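Long-range contact in putative modulator of DNA gyrase (Bacteroides thetaiotaomicron, PDB 1VPB), which probably acts as a metallopeptidase of the PmbA/TldD (U62) family and may modulate DNA gyrase: residues 196-200 against 233-237. Numbering follows the deposited sequence. Where two conformers were deposited one is given.
Sequences ITIRG and VLRKL
Ile198 and Val233 meet through their methyl branches where the end of strand 181-198, part of a long antiparallel sheet, is covered by helix 225-234 and the turn at 234-237. No hydrogen bond crosses; methyl and methylene groups do the packing, and Ile198 and Val233 have the largest shares. From its CB the Ile198 side chain divides. CG2 runs to Val233 CG1 at 3.7 Å, while CG1 lies 3.8 Å from Val233 CG2, so the two beta-branched residues face each other tip to tip. With chi1 at 72°, CG1 sits between the backbone N and the carbonyl carbon and the extended chain carries CD1 past Val233 toward Leu234 and Leu237. There CD1 packs 3.7 Å from Val233 O, an oxygen whose hydrogen bond comes from Lys236 N, and its methyl neighbours are Leu234 CD2 at 4.0 Å and Leu237 CD2. An isoleucine suits this place because one branch fills the space beside valine while the longer one reaches the leucines of the type I turn. A valine here would probably leave Leu234 and Leu237 without their shared methyl partner and open a gap between the strand and the leucines. Two residues back on the same strand face, Ile196 crosses Val233 at about a right angle, its CG2 meeting Val233 CG1 at 4.0 Å, and also packs on Ala229 and Leu230. Leu237 CD2 also lies 4.0 Å from the CA of Gly200.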
loop_
_atom_site.group_PDB
_atom_site.type_symbol
_atom_site.label_atom_id
_atom_site.label_comp_id
_atom_site.label_asym_id
_atom_site.label_seq_id
_atom_site.Cartn_x
_atom_site.Cartn_y
_atom_site.Cartn_z
ATOM N N ILE A 196 17.342 -11.701 6.591
ATOM C CA ILE A 196 17.805 -12.559 7.649
ATOM C C ILE A 196 17.489 -11.914 8.975
ATOM O O ILE A 196 17.699 -10.734 9.127
ATOM C CB ILE A 196 19.331 -12.749 7.550
ATOM C CG1 ILE A 196 19.675 -13.358 6.195
ATOM C CG2 ILE A 196 19.841 -13.600 8.723
ATOM C CD1 ILE A 196 21.135 -13.629 5.954
ATOM N N THR A 197 16.989 -12.716 9.901
ATOM C CA THR A 197 16.675 -12.280 11.247
ATOM C C THR A 197 17.508 -13.080 12.234
ATOM O O THR A 197 17.694 -14.291 12.069
ATOM C CB THR A 197 15.188 -12.475 11.497
ATOM O OG1 THR A 197 14.457 -11.519 10.703
ATOM C CG2 THR A 197 14.823 -12.165 12.940
ATOM N N ILE A 198 18.012 -12.403 13.263
ATOM C CA ILE A 198 18.852 -13.057 14.245
ATOM C C ILE A 198 18.433 -12.741 15.668
ATOM O O ILE A 198 17.651 -11.821 15.911
ATOM C CB ILE A 198 20.355 -12.698 14.042
ATOM C CG1 ILE A 198 20.649 -11.248 14.458
ATOM C CG2 ILE A 198 20.766 -12.946 12.576
ATOM C CD1 ILE A 198 22.120 -10.916 14.430
ATOM N N ARG A 199 18.960 -13.536 16.592
ATOM C CA ARG A 199 18.762 -13.350 18.029
ATOM C C ARG A 199 19.687 -12.244 18.512
ATOM O O ARG A 199 20.909 -12.377 18.435
ATOM C CB ARG A 199 19.084 -14.650 18.783
ATOM C CG ARG A 199 18.799 -14.622 20.291
ATOM C CD ARG A 199 19.365 -15.822 21.057
ATOM N NE ARG A 199 20.827 -15.754 21.190
ATOM C CZ ARG A 199 21.714 -16.582 20.623
ATOM N NH1 ARG A 199 21.336 -17.602 19.855
ATOM N NH2 ARG A 199 23.012 -16.383 20.836
ATOM N N GLY A 200 19.096 -11.154 18.992
ATOM C CA GLY A 200 19.849 -10.051 19.568
ATOM C C GLY A 200 19.939 -10.237 21.077
ATOM O O GLY A 200 19.871 -11.366 21.572
ATOM N N VAL A 233 23.281 -7.962 9.082
ATOM C CA VAL A 233 22.470 -8.110 10.277
ATOM C C VAL A 233 23.352 -8.308 11.513
ATOM O O VAL A 233 22.982 -7.855 12.585
ATOM C CB VAL A 233 21.416 -9.220 10.156
ATOM C CG1 VAL A 233 22.065 -10.613 10.043
ATOM C CG2 VAL A 233 20.427 -9.100 11.305
ATOM N N LEU A 234 24.499 -8.973 11.359
ATOM C CA LEU A 234 25.413 -9.183 12.475
ATOM C C LEU A 234 26.034 -7.860 12.947
ATOM O O LEU A 234 26.374 -7.720 14.105
ATOM C CB LEU A 234 26.533 -10.174 12.120
ATOM C CG LEU A 234 26.104 -11.623 11.849
ATOM C CD1 LEU A 234 27.228 -12.449 11.233
ATOM C CD2 LEU A 234 25.580 -12.297 13.113
ATOM N N ARG A 235 26.187 -6.915 12.027
ATOM C CA ARG A 235 26.722 -5.599 12.336
ATOM C C ARG A 235 25.754 -4.773 13.156
ATOM O O ARG A 235 26.136 -3.733 13.687
ATOM C CB ARG A 235 27.056 -4.855 11.032
ATOM C CG ARG A 235 28.420 -5.251 10.465
ATOM C CD ARG A 235 28.769 -4.538 9.145
ATOM N NE ARG A 235 30.090 -4.935 8.662
ATOM N N LYS A 236 24.503 -5.217 13.236
ATOM C CA LYS A 236 23.489 -4.521 14.022
ATOM C C LYS A 236 23.575 -4.889 15.516
ATOM O O LYS A 236 22.873 -4.308 16.327
ATOM C CB LYS A 236 22.083 -4.826 13.508
ATOM C CG LYS A 236 21.824 -4.393 12.040
ATOM C CD LYS A 236 20.321 -4.247 11.792
ATOM C CE LYS A 236 19.999 -3.729 10.389
ATOM N NZ LYS A 236 18.552 -3.278 10.267
ATOM N N LEU A 237 24.417 -5.856 15.856
ATOM C CA LEU A 237 24.527 -6.322 17.226
ATOM C C LEU A 237 25.299 -5.278 18.044
ATOM O O LEU A 237 26.318 -4.762 17.594
ATOM C CB LEU A 237 25.246 -7.669 17.285
ATOM C CG LEU A 237 24.489 -8.902 16.758
ATOM C CD1 LEU A 237 25.415 -10.110 16.789
ATOM C CD2 LEU A 237 23.206 -9.164 17.558
#